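Side-chain contacts in nitrate regulatory protein (PDB 4AKK), which switches on expression of the nasFEDCBA operon in response to nitrate and nitrite, by binding the leader RNA of nasF and preventing termination of transcription: residues L333-D336 with K337-P341; Q51-H54 with Q55-Q58. All coordinates share one frame; numbering follows the deposited sequence.

Interaction 1 of 2, residues L333-D336 with K337-P341; sequences LRLD and KQLLP
The last turns of the short helix 331-339, where D336 meets P341 and L335 meets L339, show how a helix ends and the next one, 341-358, begins with L340 as the only residue between them. At the junction OD2 of D336 lies 3.3 Å from CG of P341, the two side chains crossing at about a right angle. The torsion that sets CG of D336 opposite its own N (chi1 175°) puts the carboxylate beside its own carbonyl carbon, where OD2 meets CG and CD of P341, while the D336 carbonyl takes the last i to i+4 bond, from N of L340 at 2.7 Å. L340 then leaves helical geometry with positive phi (56°) and also occupies the N-cap position of helix 341-358; P341, lacking an N-H, suits a first turn, in which helix amides have no carbonyl partner upstream. CD2 of L340 folds back to 3.6 Å from O of D336. Further back, CD1 of L335 and CD1 of L339 touch at 3.9 Å on the face where L335 is buried. O of L335 accepts the N-H of L339 at 2.7 Å and takes a weak second bond from N of Q338. The stem of K337 runs alongside L333, with CG of K337 4.2 Å from CD2 of L333. The second subunit covers part of this helix: L335 packs on C130, L339 on R127 and P341 on H348 of that chain, while Q338 and L340 touch P180 of their own.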
ATOM      1  N   LEU A 333       7.652  -1.331 -18.944  1.00 74.21           N
ATOM      2  CA  LEU A 333       6.339  -0.907 -19.407  1.00 72.01           C
ATOM      3  C   LEU A 333       5.388  -2.095 -19.424  1.00 67.12           C
ATOM      4  O   LEU A 333       4.324  -2.055 -18.807  1.00 63.87           O
ATOM      5  CB  LEU A 333       6.435  -0.281 -20.804  1.00 76.21           C
ATOM      6  CG  LEU A 333       5.161   0.286 -21.447  1.00 75.84           C
ATOM      7  CD1 LEU A 333       4.359  -0.790 -22.181  1.00 76.18           C
ATOM      8  CD2 LEU A 333       4.289   1.026 -20.427  1.00 73.14           C
ATOM      9  N   ARG A 334       5.777  -3.150 -20.133  1.00 65.86           N
ATOM     10  CA  ARG A 334       4.948  -4.347 -20.229  1.00 66.43           C
ATOM     11  C   ARG A 334       4.662  -4.948 -18.852  1.00 56.82           C
ATOM     12  O   ARG A 334       3.564  -5.440 -18.592  1.00 49.34           O
ATOM     13  CB  ARG A 334       5.592  -5.379 -21.162  1.00 62.10           C
ATOM     14  CG  ARG A 334       5.161  -5.220 -22.624  1.00 82.29           C
ATOM     15  CD  ARG A 334       5.906  -6.168 -23.560  1.00 89.20           C
ATOM     16  NE  ARG A 334       7.285  -5.739 -23.790  1.00 94.22           N
ATOM     17  CZ  ARG A 334       7.661  -4.900 -24.753  1.00 96.30           C
ATOM     18  NH1 ARG A 334       6.760  -4.394 -25.586  1.00 99.01           N
ATOM     19  NH2 ARG A 334       8.940  -4.567 -24.881  1.00 87.89           N
ATOM     20  N   LEU A 335       5.656  -4.874 -17.970  1.00 57.54           N
ATOM     21  CA  LEU A 335       5.561  -5.415 -16.616  1.00 60.95           C
ATOM     22  C   LEU A 335       4.473  -4.711 -15.803  1.00 55.45           C
ATOM     23  O   LEU A 335       3.585  -5.360 -15.235  1.00 46.97           O
ATOM     24  CB  LEU A 335       6.916  -5.289 -15.914  1.00 55.69           C
ATOM     25  CG  LEU A 335       7.165  -6.174 -14.692  1.00 57.69           C
ATOM     26  CD1 LEU A 335       6.867  -7.628 -15.007  1.00 57.24           C
ATOM     27  CD2 LEU A 335       8.600  -6.012 -14.237  1.00 58.75           C
ATOM     28  N   ASP A 336       4.547  -3.382 -15.757  1.00 55.27           N
ATOM     29  CA  ASP A 336       3.576  -2.582 -15.022  1.00 60.13           C
ATOM     30  C   ASP A 336       2.167  -2.805 -15.555  1.00 54.30           C
ATOM     31  O   ASP A 336       1.241  -3.020 -14.781  1.00 49.43           O
ATOM     32  CB  ASP A 336       3.931  -1.093 -15.076  1.00 63.75           C
ATOM     33  CG  ASP A 336       2.875  -0.217 -14.411  1.00 70.01           C
ATOM     34  OD1 ASP A 336       1.840   0.068 -15.054  1.00 74.96           O
ATOM     35  OD2 ASP A 336       3.083   0.189 -13.247  1.00 73.16           O
ATOM     36  N   LYS A 337       2.019  -2.750 -16.876  1.00 54.72           N
ATOM     37  CA  LYS A 337       0.736  -3.017 -17.523  1.00 56.59           C
ATOM     38  C   LYS A 337       0.193  -4.385 -17.129  1.00 49.66           C
ATOM     39  O   LYS A 337      -1.013  -4.560 -17.009  1.00 47.22           O
ATOM     40  CB  LYS A 337       0.873  -2.952 -19.046  1.00 57.56           C
ATOM     41  CG  LYS A 337       1.090  -1.553 -19.599  1.00 67.57           C
ATOM     42  CD  LYS A 337      -0.220  -0.780 -19.668  1.00 76.12           C
ATOM     43  CE  LYS A 337      -1.168  -1.386 -20.698  1.00 82.79           C
ATOM     44  NZ  LYS A 337      -2.436  -0.606 -20.844  1.00 85.03           N
ATOM     45  N   GLN A 338       1.088  -5.352 -16.938  1.00 43.65           N
ATOM     46  CA  GLN A 338       0.673  -6.724 -16.644  1.00 47.64           C
ATOM     47  C   GLN A 338       0.393  -6.975 -15.153  1.00 50.21           C
ATOM     48  O   GLN A 338      -0.581  -7.642 -14.804  1.00 51.04           O
ATOM     49  CB  GLN A 338       1.707  -7.724 -17.173  1.00 47.55           C
ATOM     50  CG  GLN A 338       1.370  -9.188 -16.881  1.00 48.72           C
ATOM     51  CD  GLN A 338       0.173  -9.689 -17.666  1.00 50.50           C
ATOM     52  OE1 GLN A 338      -0.174  -9.138 -18.712  1.00 48.95           O
ATOM     53  NE2 GLN A 338      -0.463 -10.744 -17.169  1.00 49.32           N
ATOM     54  N   LEU A 339       1.246  -6.442 -14.282  1.00 44.63           N
ATOM     55  CA  LEU A 339       1.112  -6.659 -12.841  1.00 53.22           C
ATOM     56  C   LEU A 339       0.242  -5.599 -12.147  1.00 51.27           C
ATOM     57  O   LEU A 339      -0.413  -5.886 -11.146  1.00 54.82           O
ATOM     58  CB  LEU A 339       2.494  -6.741 -12.171  1.00 46.12           C
ATOM     59  CG  LEU A 339       3.462  -7.794 -12.724  1.00 53.48           C
ATOM     60  CD1 LEU A 339       4.663  -7.941 -11.811  1.00 52.25           C
ATOM     61  CD2 LEU A 339       2.773  -9.140 -12.907  1.00 49.31           C
ATOM     62  N   LEU A 340       0.248  -4.381 -12.676  1.00 48.36           N
ATOM     63  CA  LEU A 340      -0.576  -3.305 -12.135  1.00 45.86           C
ATOM     64  C   LEU A 340      -0.307  -3.053 -10.653  1.00 52.22           C
ATOM     65  O   LEU A 340      -1.202  -3.202  -9.815  1.00 45.89           O
ATOM     66  CB  LEU A 340      -2.045  -3.630 -12.335  1.00 46.47           C
ATOM     67  CG  LEU A 340      -2.495  -3.641 -13.788  1.00 45.97           C
ATOM     68  CD1 LEU A 340      -3.969  -4.013 -13.856  1.00 51.07           C
ATOM     69  CD2 LEU A 340      -2.243  -2.278 -14.400  1.00 48.22           C
ATOM     70  N   PRO A 341       0.928  -2.663 -10.322  1.00 55.95           N
ATOM     71  CA  PRO A 341       1.281  -2.442  -8.914  1.00 57.09           C
ATOM     72  C   PRO A 341       0.452  -1.316  -8.290  1.00 46.94           C
ATOM     73  O   PRO A 341       0.031  -1.450  -7.149  1.00 49.44           O
ATOM     74  CB  PRO A 341       2.769  -2.058  -8.986  1.00 56.34           C
ATOM     75  CG  PRO A 341       2.951  -1.558 -10.404  1.00 58.59           C
ATOM     76  CD  PRO A 341       2.083  -2.473 -11.212  1.00 51.31           C
TER

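Interaction 2 of 2, residues Q51-H54 with Q55-Q58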
ATOM      1  N   GLN A  51      -4.600 -20.645 -18.510  1.00 51.69           N
ATOM      2  CA  GLN A  51      -5.280 -21.614 -17.665  1.00 55.65           C
ATOM      3  C   GLN A  51      -6.235 -20.920 -16.695  1.00 56.59           C
ATOM      4  O   GLN A  51      -7.339 -21.405 -16.439  1.00 57.53           O
ATOM      5  CB  GLN A  51      -4.252 -22.443 -16.895  1.00 61.25           C
ATOM      6  CG  GLN A  51      -4.859 -23.421 -15.907  1.00 72.70           C
ATOM      7  CD  GLN A  51      -3.817 -24.064 -15.003  1.00 82.68           C
ATOM      8  OE1 GLN A  51      -2.612 -23.945 -15.237  1.00 81.20           O
ATOM      9  NE2 GLN A  51      -4.280 -24.749 -13.962  1.00 84.52           N
ATOM     10  N   GLN A  52      -5.809 -19.779 -16.166  1.00 54.54           N
ATOM     11  CA  GLN A  52      -6.627 -19.002 -15.239  1.00 51.76           C
ATOM     12  C   GLN A  52      -7.921 -18.475 -15.859  1.00 47.69           C
ATOM     13  O   GLN A  52      -8.862 -18.152 -15.140  1.00 47.10           O
ATOM     14  CB  GLN A  52      -5.820 -17.840 -14.644  1.00 50.87           C
ATOM     15  CG  GLN A  52      -5.002 -18.224 -13.434  1.00 53.42           C
ATOM     16  CD  GLN A  52      -5.803 -19.051 -12.440  1.00 62.38           C
ATOM     17  OE1 GLN A  52      -5.749 -20.285 -12.452  1.00 65.27           O
ATOM     18  NE2 GLN A  52      -6.564 -18.374 -11.582  1.00 56.56           N
ATOM     19  N   LEU A  53      -7.970 -18.378 -17.185  1.00 48.39           N
ATOM     20  CA  LEU A  53      -9.184 -17.916 -17.863  1.00 50.13           C
ATOM     21  C   LEU A  53     -10.394 -18.744 -17.432  1.00 51.78           C
ATOM     22  O   LEU A  53     -11.538 -18.274 -17.477  1.00 57.74           O
ATOM     23  CB  LEU A  53      -9.032 -17.989 -19.389  1.00 54.00           C
ATOM     24  CG  LEU A  53      -8.145 -16.983 -20.136  1.00 54.20           C
ATOM     25  CD1 LEU A  53      -8.035 -17.353 -21.611  1.00 55.18           C
ATOM     26  CD2 LEU A  53      -8.666 -15.568 -19.992  1.00 51.17           C
ATOM     27  N   HIS A  54     -10.137 -19.978 -17.012  1.00 51.20           N
ATOM     28  CA  HIS A  54     -11.207 -20.917 -16.685  1.00 60.75           C
ATOM     29  C   HIS A  54     -11.850 -20.653 -15.324  1.00 53.54           C
ATOM     30  O   HIS A  54     -12.936 -21.160 -15.040  1.00 50.39           O
ATOM     31  CB  HIS A  54     -10.698 -22.360 -16.762  1.00 63.34           C
ATOM     32  CG  HIS A  54     -10.319 -22.786 -18.146  1.00 67.71           C
ATOM     33  ND1 HIS A  54      -9.011 -22.983 -18.534  1.00 64.61           N
ATOM     34  CD2 HIS A  54     -11.078 -23.034 -19.240  1.00 66.44           C
ATOM     35  CE1 HIS A  54      -8.981 -23.342 -19.805  1.00 67.70           C
ATOM     36  NE2 HIS A  54     -10.222 -23.381 -20.257  1.00 68.94           N
ATOM     37  N   GLN A  55     -11.180 -19.861 -14.493  1.00 48.40           N
ATOM     38  CA  GLN A  55     -11.712 -19.510 -13.181  1.00 45.35           C
ATOM     39  C   GLN A  55     -12.512 -18.208 -13.213  1.00 46.88           C
ATOM     40  O   GLN A  55     -13.235 -17.892 -12.272  1.00 44.72           O
ATOM     41  CB  GLN A  55     -10.581 -19.405 -12.164  1.00 46.27           C
ATOM     42  CG  GLN A  55      -9.759 -20.674 -12.027  1.00 47.93           C
ATOM     43  CD  GLN A  55     -10.599 -21.883 -11.628  1.00 52.29           C
ATOM     44  OE1 GLN A  55     -11.672 -21.749 -11.031  1.00 45.04           O
ATOM     45  NE2 GLN A  55     -10.103 -23.071 -11.946  1.00 47.92           N
ATOM     46  N   LEU A  56     -12.386 -17.470 -14.312  1.00 46.00           N
ATOM     47  CA  LEU A  56     -13.016 -16.159 -14.453  1.00 43.30           C
ATOM     48  C   LEU A  56     -14.513 -16.124 -14.178  1.00 45.59           C
ATOM     49  O   LEU A  56     -15.015 -15.196 -13.537  1.00 43.83           O
ATOM     50  CB  LEU A  56     -12.764 -15.606 -15.850  1.00 42.21           C
ATOM     51  CG  LEU A  56     -11.765 -14.462 -15.921  1.00 45.94           C
ATOM     52  CD1 LEU A  56     -10.553 -14.765 -15.074  1.00 44.08           C
ATOM     53  CD2 LEU A  56     -11.387 -14.185 -17.367  1.00 46.76           C
ATOM     54  N   ALA A  57     -15.233 -17.114 -14.686  1.00 44.35           N
ATOM     55  CA  ALA A  57     -16.682 -17.113 -14.555  1.00 45.41           C
ATOM     56  C   ALA A  57     -17.108 -17.226 -13.092  1.00 39.95           C
ATOM     57  O   ALA A  57     -18.012 -16.520 -12.642  1.00 40.47           O
ATOM     58  CB  ALA A  57     -17.301 -18.234 -15.392  1.00 48.72           C
ATOM     59  N   GLN A  58     -16.461 -18.116 -12.351  1.00 38.57           N
ATOM     60  CA  GLN A  58     -16.829 -18.338 -10.963  1.00 43.11           C
ATOM     61  C   GLN A  58     -16.347 -17.180 -10.080  1.00 43.46           C
ATOM     62  O   GLN A  58     -17.022 -16.788  -9.127  1.00 39.76           O
ATOM     63  CB  GLN A  58     -16.319 -19.703 -10.463  1.00 41.30           C
ATOM     64  CG  GLN A  58     -14.793 -19.883 -10.450  1.00 41.19           C
ATOM     65  CD  GLN A  58     -14.158 -19.571  -9.099  1.00 47.66           C
ATOM     66  OE1 GLN A  58     -14.823 -19.079  -8.189  1.00 49.91           O
ATOM     67  NE2 GLN A  58     -12.862 -19.862  -8.965  1.00 46.29           N
TER
HETATM   68  O   HOH W   1     -14.211 -18.524 -16.919  1.00 48.54           O
HETATM   69  O   HOH W   2     -15.370 -20.330 -13.904  1.00 43.04           O
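L53 and L56 lie side by side where helix 37-52 gives way to helix 56-85, their CD2 atoms 4.0 Å apart, and this apolar pair is the close-packed part of the contact. CB of L56 also presses on the carbonyl O of L53 at 3.4 Å, and the bond that this oxygen takes from N of L56 is weak. A firmer backbone bond precedes it, from N of Q55 to O of Q52 at 3.0 Å, made three residues apart. Beside it the amide of Q52 bends over the Q55 stem, NE2 standing 4.0 Å from CG of Q55, and the two amide planes are turned 22° from each other; that NE2 is bound to O of S176. The next turn is tied by Q58, whose NE2 gives a hydrogen bond to OE1 of Q55 at 3.0 Å. The other flank is looser and wet. One water bridges O of L53 to N of A57 and a second bridges O of H54 to N of Q58, standing in for direct i to i+4 bonds of an unbroken helix. Here the exposed H54, its ring turned back by chi1 of -66°, donates from ND1 to O of Q51 at 3.1 Å, and its backbone N makes a second hydrogen bond to that oxygen, from the same face of the carbonyl plane. L53 and L56 rest on L311, and H54 on L312, of helix 277-312, whereas Q58 packs on P115 and A116 of helix 92-117.

From the N terminus the chain first reaches interaction 2, where helix 37-52 passes into helix 56-85; much later, after helix 277-312 and an unmodelled loop, it reaches interaction 1, where helix 331-339 hands over to helix 341-358. Both are local, each closing only a few residues, so they follow in series and neither nests nor crosses. The centres of interaction 1 and interaction 2 lie about 20 Å apart; the nearest atoms of interaction 1 and interaction 2 are about 9 Å apart, without touching. They lie on the same side of the chain's centre, and a weak hydrogen bond from Q338 to Q49 links their two helices. Interaction 2 joins helices within one subunit; interaction 1 also meets the second.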